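Local coordinates for protein alternansucrase (Leuconostoc mesenteroides, PDB 6HVG) that is a glycosyl hydrolase family 70 enzyme with a TIM-barrel domain, flanked in sequence by choline-binding and putative cell-wall-binding repeats, at residues Y811-L815 / I847-L851; G834-E838 / Q1061-I1067; N1043-F1049 / I1079-A1085. One frame throughout, in Å; residues are numbered along the deposited sequence.

Contact 1. Residues Y811-L815 / I847-L851; sequences YAMLL and ISALL
The Tyr811 ring carries Ile847 on one face. Ile847 CD1 lies above the rim rather than the centre, 4.0 Å from Tyr811 CD2. The other branch reaches the same ring, with Ile847 CG2 4.1 Å from Tyr811 CD1. At its far edge the ring is tied outside the contact: Tyr811 OH is hydrogen-bonded to Asp828 and to the backbone N of Tyr825.

Next to the ring, Leu850 points at the backbone of the facing helix. Its CG stands anti to the carbonyl carbon (chi1 -72°), which lays Leu850 CD1 against Ala812 N at 3.6 Å. The same methyl is 4.0 Å from Ala812 CB, and it thus lies against both the main chain and the side chain of the alanine.

These are two helices of the TIM barrel of family 70, ranges 807-814 and 844-857. They come before and after barrel strand 821-825 in the chain. Pro822 of that strand touches Leu815.

Leu815 sends its two methyls to different partners. Leu815 CD1 packs on Leu850 CB at 3.6 Å, the two side chains crossing at about a right angle. Leu815 CD2 meets Leu851 CD2 at 3.9 Å. Every residue that touches is buried, and all the side-chain contacts between the segments are apolar. Ala812 also touches Val912, from strand 910-915 of an antiparallel sheet.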
loop_
_atom_site.group_PDB
_atom_site.type_symbol
_atom_site.label_atom_id
_atom_site.label_comp_id
_atom_site.label_asym_id
_atom_site.label_seq_id
_atom_site.Cartn_x
_atom_site.Cartn_y
_atom_site.Cartn_z
ATOM N N TYR A 811 -16.617 -19.250 -12.753
ATOM C CA TYR A 811 -16.430 -19.309 -14.205
ATOM C C TYR A 811 -17.684 -19.798 -14.947
ATOM O O TYR A 811 -17.990 -19.318 -16.029
ATOM C CB TYR A 811 -15.188 -20.127 -14.586
ATOM C CG TYR A 811 -13.923 -19.285 -14.571
ATOM C CD1 TYR A 811 -13.531 -18.579 -15.686
ATOM C CD2 TYR A 811 -13.143 -19.177 -13.436
ATOM C CE1 TYR A 811 -12.383 -17.796 -15.675
ATOM C CE2 TYR A 811 -11.998 -18.404 -13.413
ATOM C CZ TYR A 811 -11.623 -17.713 -14.533
ATOM O OH TYR A 811 -10.494 -16.928 -14.521
ATOM N N ALA A 812 -18.438 -20.709 -14.356
ATOM C CA ALA A 812 -19.686 -21.156 -14.969
ATOM C C ALA A 812 -20.600 -19.969 -15.217
ATOM O O ALA A 812 -21.219 -19.864 -16.282
ATOM C CB ALA A 812 -20.392 -22.190 -14.100
ATOM N N MET A 813 -20.683 -19.072 -14.245
ATOM C CA MET A 813 -21.485 -17.857 -14.396
ATOM C C MET A 813 -20.828 -16.854 -15.341
ATOM O O MET A 813 -21.481 -16.322 -16.240
ATOM C CB MET A 813 -21.733 -17.215 -13.038
ATOM C CG MET A 813 -22.567 -18.093 -12.108
ATOM S SD MET A 813 -22.874 -17.359 -10.495
ATOM C CE MET A 813 -23.714 -15.836 -10.962
ATOM N N LEU A 814 -19.535 -16.611 -15.149
ATOM C CA LEU A 814 -18.808 -15.665 -15.988
ATOM C C LEU A 814 -18.979 -15.983 -17.457
ATOM O O LEU A 814 -19.194 -15.085 -18.274
ATOM C CB LEU A 814 -17.313 -15.676 -15.665
ATOM C CG LEU A 814 -16.505 -14.605 -16.381
ATOM C CD1 LEU A 814 -16.788 -13.240 -15.773
ATOM C CD2 LEU A 814 -15.019 -14.918 -16.306
ATOM N N LEU A 815 -18.890 -17.268 -17.776
ATOM C CA LEU A 815 -18.826 -17.732 -19.162
ATOM C C LEU A 815 -20.175 -17.940 -19.834
ATOM O O LEU A 815 -20.216 -18.178 -21.031
ATOM C CB LEU A 815 -18.011 -19.025 -19.242
ATOM C CG LEU A 815 -16.538 -18.882 -18.829
ATOM C CD1 LEU A 815 -15.875 -20.237 -18.745
ATOM C CD2 LEU A 815 -15.749 -17.980 -19.764
ATOM N N ILE A 847 -13.110 -25.598 -16.401
ATOM C CA ILE A 847 -13.118 -24.323 -17.090
ATOM C C ILE A 847 -12.933 -24.541 -18.603
ATOM O O ILE A 847 -13.536 -23.841 -19.402
ATOM C CB ILE A 847 -12.025 -23.385 -16.537
ATOM C CG1 ILE A 847 -12.184 -23.161 -15.020
ATOM C CG2 ILE A 847 -12.067 -22.049 -17.252
ATOM C CD1 ILE A 847 -11.013 -22.439 -14.387
ATOM N N SER A 848 -12.107 -25.523 -18.992
ATOM C CA SER A 848 -11.897 -25.853 -20.407
ATOM C C SER A 848 -13.187 -26.347 -21.063
ATOM O O SER A 848 -13.484 -26.013 -22.213
ATOM C CB SER A 848 -10.799 -26.902 -20.565
ATOM O OG SER A 848 -9.547 -26.410 -20.088
ATOM N N ALA A 849 -13.949 -27.136 -20.315
ATOM C CA ALA A 849 -15.247 -27.612 -20.765
ATOM C C ALA A 849 -16.232 -26.475 -20.942
ATOM O O ALA A 849 -16.917 -26.378 -21.979
ATOM C CB ALA A 849 -15.805 -28.627 -19.783
ATOM N N LEU A 850 -16.309 -25.615 -19.935
ATOM C CA LEU A 850 -17.172 -24.433 -19.990
ATOM C C LEU A 850 -16.850 -23.575 -21.208
ATOM O O LEU A 850 -17.749 -23.060 -21.879
ATOM C CB LEU A 850 -17.050 -23.609 -18.693
ATOM C CG LEU A 850 -17.698 -24.247 -17.458
ATOM C CD1 LEU A 850 -17.246 -23.529 -16.197
ATOM C CD2 LEU A 850 -19.213 -24.261 -17.534
ATOM N N LEU A 851 -15.560 -23.439 -21.482
ATOM C CA LEU A 851 -15.093 -22.600 -22.587
ATOM C C LEU A 851 -15.482 -23.155 -23.944
ATOM O O LEU A 851 -15.898 -22.391 -24.817
ATOM C CB LEU A 851 -13.575 -22.401 -22.522
ATOM C CG LEU A 851 -13.150 -21.291 -21.564
ATOM C CD1 LEU A 851 -11.682 -21.425 -21.196
ATOM C CD2 LEU A 851 -13.441 -19.926 -22.165
#

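Contact 2. Residues G834-E838 / Q1061-I1067; sequences GQYME and QSTNVVI
Tyr836 is the bump of this contact, and the start of helix 1063-1075 supplies the hollow. The hollow is formed by Thr1063, Val1066 and Ile1067. Thr1063 is its floor: Thr1063 CG2 sits 3.5 Å from the centroid of the Tyr836 ring and only 3° off the ring normal, a CH-pi contact over the face. Val1066 closes one edge, with Val1066 CG1 3.8 Å from Tyr836 CD2. Ile1067 lies obliquely beyond, Ile1067 CG1 being 3.6 Å from Tyr836 CE2.

The bump is built by a type II beta turn from Gln835 to Glu838. Tyr836 and Met837 are its two central residues, and both CB atoms point toward the helix. Tyr836 has CG anti to its own N (chi1 -171°), which carries the ring out over Thr1063. Met837 adds a smaller bump beside it, Met837 SD touching Val1066 CG1 at 4.0 Å.

A second, shallower fit lies before the helix. Gln835 is bent at chi2. Its side chain crosses that of Gln1061 at about a right angle, with the amide planes 42° apart. Gln835 NE2 rests on Gln1061 CB at 3.3 Å.

The contact packs the loop between helices 826-829 and 844-857 against the helix of the next beta-alpha-beta unit. Tyr826 also meets the Tyr836 ring, with the planes nearly parallel.

The polar ends find their partners elsewhere. Tyr836 OH bonds to Gly1048 O, Thr1063 OG1 to Gln1053 NE2, and Gln1061 OE1 to Ser1058 and Thr1057. Between the two segments the chemistry is therefore van der Waals and CH-pi packing, which depends on shape, while the bonds around it probably help to hold the ring and the threonine in their orientation.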
loop_
_atom_site.group_PDB
_atom_site.type_symbol
_atom_site.label_atom_id
_atom_site.label_comp_id
_atom_site.label_asym_id
_atom_site.label_seq_id
_atom_site.Cartn_x
_atom_site.Cartn_y
_atom_site.Cartn_z
ATOM N N GLY A 834 6.616 -20.685 -11.019
ATOM C CA GLY A 834 7.440 -21.563 -11.803
ATOM C C GLY A 834 7.359 -21.170 -13.255
ATOM O O GLY A 834 7.215 -20.001 -13.592
ATOM N N GLN A 835 7.425 -22.173 -14.114
ATOM C CA GLN A 835 7.581 -21.985 -15.545
ATOM C C GLN A 835 6.236 -21.793 -16.239
ATOM O O GLN A 835 5.208 -22.231 -15.738
ATOM C CB GLN A 835 8.309 -23.201 -16.108
ATOM C CG GLN A 835 9.731 -23.297 -15.604
ATOM C CD GLN A 835 10.627 -22.242 -16.208
ATOM O OE1 GLN A 835 11.387 -21.593 -15.509
ATOM N NE2 GLN A 835 10.550 -22.079 -17.521
ATOM N N TYR A 836 6.250 -21.136 -17.394
ATOM C CA TYR A 836 5.007 -20.806 -18.099
ATOM C C TYR A 836 4.343 -22.063 -18.592
ATOM O O TYR A 836 4.958 -22.846 -19.306
ATOM C CB TYR A 836 5.266 -19.859 -19.276
ATOM C CG TYR A 836 4.001 -19.308 -19.914
ATOM C CD1 TYR A 836 3.140 -18.482 -19.208
ATOM C CD2 TYR A 836 3.663 -19.619 -21.222
ATOM C CE1 TYR A 836 1.996 -17.984 -19.786
ATOM C CE2 TYR A 836 2.518 -19.111 -21.811
ATOM C CZ TYR A 836 1.689 -18.300 -21.087
ATOM O OH TYR A 836 0.545 -17.809 -21.667
ATOM N N MET A 837 3.088 -22.258 -18.191
ATOM C CA MET A 837 2.307 -23.432 -18.563
ATOM C C MET A 837 2.946 -24.741 -18.101
ATOM O O MET A 837 2.777 -25.773 -18.743
ATOM C CB MET A 837 2.077 -23.438 -20.079
ATOM C CG MET A 837 0.661 -23.057 -20.458
ATOM S SD MET A 837 0.491 -22.648 -22.212
ATOM C CE MET A 837 -0.285 -21.060 -21.910
ATOM N N GLU A 838 3.676 -24.698 -16.988
ATOM C CA GLU A 838 4.402 -25.877 -16.509
ATOM C C GLU A 838 3.465 -26.977 -16.065
ATOM O O GLU A 838 3.744 -28.166 -16.281
ATOM C CB GLU A 838 5.333 -25.537 -15.337
ATOM C CG GLU A 838 6.182 -26.723 -14.890
ATOM C CD GLU A 838 7.375 -26.330 -14.051
ATOM O OE1 GLU A 838 7.167 -25.719 -12.977
ATOM O OE2 GLU A 838 8.515 -26.643 -14.471
ATOM N N GLN A 1061 11.811 -22.348 -22.915
ATOM C CA GLN A 1061 10.645 -22.309 -22.009
ATOM C C GLN A 1061 10.148 -20.886 -21.695
ATOM O O GLN A 1061 9.339 -20.685 -20.785
ATOM C CB GLN A 1061 10.978 -23.003 -20.695
ATOM C CG GLN A 1061 11.531 -24.407 -20.839
ATOM C CD GLN A 1061 12.229 -24.879 -19.577
ATOM O OE1 GLN A 1061 13.458 -24.805 -19.469
ATOM N NE2 GLN A 1061 11.449 -25.346 -18.607
ATOM N N SER A 1062 10.644 -19.899 -22.437
ATOM C CA SER A 1062 10.171 -18.547 -22.290
ATOM C C SER A 1062 8.725 -18.459 -22.768
ATOM O O SER A 1062 8.363 -19.020 -23.803
ATOM C CB SER A 1062 11.026 -17.603 -23.105
ATOM O OG SER A 1062 12.369 -17.754 -22.748
ATOM N N THR A 1063 7.930 -17.707 -22.018
ATOM C CA THR A 1063 6.509 -17.552 -22.256
ATOM C C THR A 1063 6.135 -17.425 -23.732
ATOM O O THR A 1063 5.298 -18.163 -24.221
ATOM C CB THR A 1063 5.982 -16.339 -21.455
ATOM O OG1 THR A 1063 6.036 -16.635 -20.053
ATOM C CG2 THR A 1063 4.548 -15.999 -21.810
ATOM N N ASN A 1064 6.760 -16.494 -24.440
ATOM C CA ASN A 1064 6.360 -16.173 -25.813
ATOM C C ASN A 1064 6.733 -17.255 -26.843
ATOM O O ASN A 1064 6.084 -17.379 -27.890
ATOM C CB ASN A 1064 6.931 -14.810 -26.225
ATOM C CG ASN A 1064 6.313 -13.652 -25.453
ATOM O OD1 ASN A 1064 5.285 -13.795 -24.778
ATOM N ND2 ASN A 1064 6.941 -12.485 -25.555
ATOM N N VAL A 1065 7.776 -18.030 -26.546
ATOM C CA VAL A 1065 8.094 -19.214 -27.338
ATOM C C VAL A 1065 6.981 -20.233 -27.144
ATOM O O VAL A 1065 6.397 -20.726 -28.111
ATOM C CB VAL A 1065 9.460 -19.815 -26.941
ATOM C CG1 VAL A 1065 9.669 -21.174 -27.600
ATOM C CG2 VAL A 1065 10.598 -18.857 -27.311
ATOM N N VAL A 1066 6.660 -20.507 -25.887
ATOM C CA VAL A 1066 5.563 -21.425 -25.548
ATOM C C VAL A 1066 4.230 -20.984 -26.169
ATOM O O VAL A 1066 3.513 -21.812 -26.699
ATOM C CB VAL A 1066 5.424 -21.623 -24.020
ATOM C CG1 VAL A 1066 4.191 -22.432 -23.673
ATOM C CG2 VAL A 1066 6.656 -22.333 -23.478
ATOM N N ILE A 1067 3.909 -19.694 -26.127
ATOM C CA ILE A 1067 2.649 -19.203 -26.699
ATOM C C ILE A 1067 2.577 -19.543 -28.188
ATOM O O ILE A 1067 1.519 -19.954 -28.668
ATOM C CB ILE A 1067 2.440 -17.684 -26.451
ATOM C CG1 ILE A 1067 2.174 -17.412 -24.966
ATOM C CG2 ILE A 1067 1.260 -17.132 -27.244
ATOM C CD1 ILE A 1067 2.371 -15.963 -24.551
#

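Contact 3. Residues N1043-F1049 / I1079-A1085; sequences NVIYEGF and ITSFELA
Tyr1046 and Phe1082 sit side by side on neighbouring parallel strands and form an offset edge-to-face pair. The edge of Tyr1046 turns to the face of Phe1082, with ring centroids 5.1 Å apart and planes at 66°. Phe1074 of helix 1063-1075 packs on both rings; strands and helix make a beta-alpha-beta unit of the TIM barrel.

The middle is tight. Tyr1046 N bonds to Ser1081 O, and Gly1048 N to Glu1083 O. Between them Tyr1046 O takes Glu1083 N at 2.7 Å. Side chains join in at the N-terminal end. Thr1080 OG1 stands between its backbone N and carbonyl carbon (chi1 59°), where it donates to a lone pair of Asn1043 OD1 at 2.6 Å and accepts from Val1044 N.

Past Gly1048 the two chains move apart. A water replaces direct pairing, giving to Gly1048 O at 3.2 Å and accepting from Ala1085 N at 3.0 Å. Packing resumes beside it, where Ala1085 CB lies over the Phe1049 ring face, 3.4 Å from Phe1049 CG.

The face opposite the aromatic pair carries Ile1045, Ser1081 and, at the C-terminal end of the strands, Glu1047 and Glu1083. Glu1047 OE2 and Glu1083 OE2 are 4.0 Å apart. Glu1083 has a salt bridge to Arg823, and Glu1047 a hydrogen bond to His752. The sheet thus turns aromatic rings to its helix and an acidic pair, probably held by these partners, inward.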
loop_
_atom_site.group_PDB
_atom_site.type_symbol
_atom_site.label_atom_id
_atom_site.label_comp_id
_atom_site.label_asym_id
_atom_site.label_seq_id
_atom_site.Cartn_x
_atom_site.Cartn_y
_atom_site.Cartn_z
ATOM N N ASN A 1043 -16.781 -12.884 -28.075
ATOM C CA ASN A 1043 -15.361 -12.797 -27.765
ATOM C C ASN A 1043 -15.014 -13.290 -26.385
ATOM O O ASN A 1043 -15.838 -13.295 -25.497
ATOM C CB ASN A 1043 -14.886 -11.368 -27.900
ATOM C CG ASN A 1043 -14.867 -10.915 -29.330
ATOM O OD1 ASN A 1043 -13.923 -11.211 -30.064
ATOM N ND2 ASN A 1043 -15.922 -10.215 -29.750
ATOM N N VAL A 1044 -13.782 -13.749 -26.231
ATOM C CA VAL A 1044 -13.222 -14.109 -24.930
ATOM C C VAL A 1044 -11.773 -13.638 -24.895
ATOM O O VAL A 1044 -10.990 -13.953 -25.806
ATOM C CB VAL A 1044 -13.241 -15.620 -24.705
ATOM C CG1 VAL A 1044 -12.626 -15.945 -23.357
ATOM C CG2 VAL A 1044 -14.652 -16.156 -24.798
ATOM N N ILE A 1045 -11.415 -12.900 -23.850
ATOM C CA ILE A 1045 -10.033 -12.469 -23.659
ATOM C C ILE A 1045 -9.343 -13.427 -22.718
ATOM O O ILE A 1045 -9.936 -13.864 -21.742
ATOM C CB ILE A 1045 -9.954 -11.067 -23.042
ATOM C CG1 ILE A 1045 -10.718 -10.060 -23.895
ATOM C CG2 ILE A 1045 -8.510 -10.617 -22.930
ATOM C CD1 ILE A 1045 -10.948 -8.745 -23.210
ATOM N N TYR A 1046 -8.104 -13.757 -23.012
ATOM C CA TYR A 1046 -7.318 -14.577 -22.124
ATOM C C TYR A 1046 -6.192 -13.719 -21.620
ATOM O O TYR A 1046 -5.367 -13.240 -22.405
ATOM C CB TYR A 1046 -6.772 -15.780 -22.864
ATOM C CG TYR A 1046 -5.902 -16.711 -22.067
ATOM C CD1 TYR A 1046 -6.429 -17.481 -21.049
ATOM C CD2 TYR A 1046 -4.560 -16.850 -22.358
ATOM C CE1 TYR A 1046 -5.640 -18.357 -20.327
ATOM C CE2 TYR A 1046 -3.765 -17.732 -21.649
ATOM C CZ TYR A 1046 -4.310 -18.479 -20.630
ATOM O OH TYR A 1046 -3.508 -19.348 -19.933
ATOM N N GLU A 1047 -6.185 -13.496 -20.312
ATOM C CA GLU A 1047 -5.100 -12.779 -19.676
ATOM C C GLU A 1047 -4.061 -13.816 -19.372
ATOM O O GLU A 1047 -4.203 -14.573 -18.403
ATOM C CB GLU A 1047 -5.625 -12.168 -18.409
ATOM C CG GLU A 1047 -4.619 -11.289 -17.705
ATOM C CD GLU A 1047 -5.100 -10.916 -16.319
ATOM O OE1 GLU A 1047 -5.867 -11.704 -15.743
ATOM O OE2 GLU A 1047 -4.738 -9.839 -15.821
ATOM N N GLY A 1048 -3.021 -13.873 -20.198
ATOM C CA GLY A 1048 -2.141 -15.054 -20.249
ATOM C C GLY A 1048 -0.757 -14.898 -19.623
ATOM O O GLY A 1048 0.231 -15.096 -20.295
ATOM N N PHE A 1049 -0.697 -14.489 -18.367
ATOM C CA PHE A 1049 0.535 -14.384 -17.660
ATOM C C PHE A 1049 0.169 -14.231 -16.227
ATOM O O PHE A 1049 -0.959 -13.921 -15.890
ATOM C CB PHE A 1049 1.343 -13.169 -18.123
ATOM C CG PHE A 1049 0.755 -11.859 -17.719
ATOM C CD1 PHE A 1049 -0.287 -11.295 -18.440
ATOM C CD2 PHE A 1049 1.267 -11.168 -16.615
ATOM C CE1 PHE A 1049 -0.838 -10.090 -18.062
ATOM C CE2 PHE A 1049 0.745 -9.961 -16.265
ATOM C CZ PHE A 1049 -0.315 -9.414 -16.977
ATOM N N ILE A 1079 -10.786 -18.338 -27.407
ATOM C CA ILE A 1079 -10.131 -17.078 -27.154
ATOM C C ILE A 1079 -10.087 -16.361 -28.478
ATOM O O ILE A 1079 -9.613 -16.924 -29.454
ATOM C CB ILE A 1079 -8.690 -17.235 -26.617
ATOM C CG1 ILE A 1079 -8.664 -17.540 -25.124
ATOM C CG2 ILE A 1079 -7.921 -15.921 -26.758
ATOM C CD1 ILE A 1079 -9.551 -18.654 -24.659
ATOM N N THR A 1080 -10.605 -15.139 -28.510
ATOM C CA THR A 1080 -10.501 -14.294 -29.685
ATOM C C THR A 1080 -9.464 -13.182 -29.521
ATOM O O THR A 1080 -9.041 -12.621 -30.518
ATOM C CB THR A 1080 -11.851 -13.662 -30.029
ATOM O OG1 THR A 1080 -12.319 -12.890 -28.920
ATOM C CG2 THR A 1080 -12.847 -14.743 -30.391
ATOM N N SER A 1081 -9.071 -12.866 -28.277
ATOM C CA SER A 1081 -7.936 -11.964 -27.998
ATOM C C SER A 1081 -7.042 -12.431 -26.847
ATOM O O SER A 1081 -7.522 -12.834 -25.800
ATOM C CB SER A 1081 -8.425 -10.559 -27.704
ATOM O OG SER A 1081 -7.332 -9.653 -27.744
ATOM N N PHE A 1082 -5.734 -12.366 -27.058
ATOM C CA PHE A 1082 -4.746 -12.821 -26.096
ATOM C C PHE A 1082 -4.103 -11.612 -25.435
ATOM O O PHE A 1082 -3.402 -10.832 -26.085
ATOM C CB PHE A 1082 -3.671 -13.642 -26.786
ATOM C CG PHE A 1082 -2.925 -14.574 -25.855
ATOM C CD1 PHE A 1082 -1.957 -14.086 -24.988
ATOM C CD2 PHE A 1082 -3.185 -15.934 -25.857
ATOM C CE1 PHE A 1082 -1.285 -14.940 -24.146
ATOM C CE2 PHE A 1082 -2.507 -16.793 -25.022
ATOM C CZ PHE A 1082 -1.556 -16.300 -24.169
ATOM N N GLU A 1083 -4.368 -11.431 -24.150
ATOM C CA GLU A 1083 -3.763 -10.334 -23.405
ATOM C C GLU A 1083 -2.428 -10.815 -22.916
ATOM O O GLU A 1083 -2.351 -11.653 -22.021
ATOM C CB GLU A 1083 -4.646 -9.887 -22.237
ATOM C CG GLU A 1083 -4.226 -8.574 -21.620
ATOM C CD GLU A 1083 -4.822 -8.351 -20.237
ATOM O OE1 GLU A 1083 -6.037 -8.599 -20.055
ATOM O OE2 GLU A 1083 -4.061 -7.941 -19.319
ATOM N N LEU A 1084 -1.371 -10.300 -23.545
ATOM C CA LEU A 1084 0.018 -10.627 -23.190
ATOM C C LEU A 1084 0.496 -9.698 -22.092
ATOM O O LEU A 1084 0.091 -8.547 -22.035
ATOM C CB LEU A 1084 0.937 -10.459 -24.404
ATOM C CG LEU A 1084 0.754 -11.449 -25.548
ATOM C CD1 LEU A 1084 0.924 -10.780 -26.880
ATOM C CD2 LEU A 1084 1.719 -12.612 -25.436
ATOM N N ALA A 1085 1.400 -10.191 -21.261
ATOM C CA ALA A 1085 2.045 -9.374 -20.251
ATOM C C ALA A 1085 2.719 -8.160 -20.899
ATOM O O ALA A 1085 2.952 -8.152 -22.116
ATOM C CB ALA A 1085 3.076 -10.188 -19.504
HETATM O O HOH W 1 1.964 -13.008 -21.959
#

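From the N terminus, 811-815 comes first, and contact 1 closes a short loop at 847-851, joining helices 807-814 and 844-857. Segment 834-838 lies inside that loop but pairs with 1061-1067, so contact 2 crosses contact 1. It ties the loop after helix 826-829 to helix 1063-1075. Contact 3 opens at 1043-1049, before contact 2 closes, and closes at 1079-1085; these two also cross. It joins the strands that precede and follow helix 1063-1075. Contacts 1 and 3 follow in series. Contact 3 touches both others: Leu851 packs on Val1044, and Ile1067 on Leu1084. Contacts 1 and 2 stay about 11 Å apart at their nearest atoms.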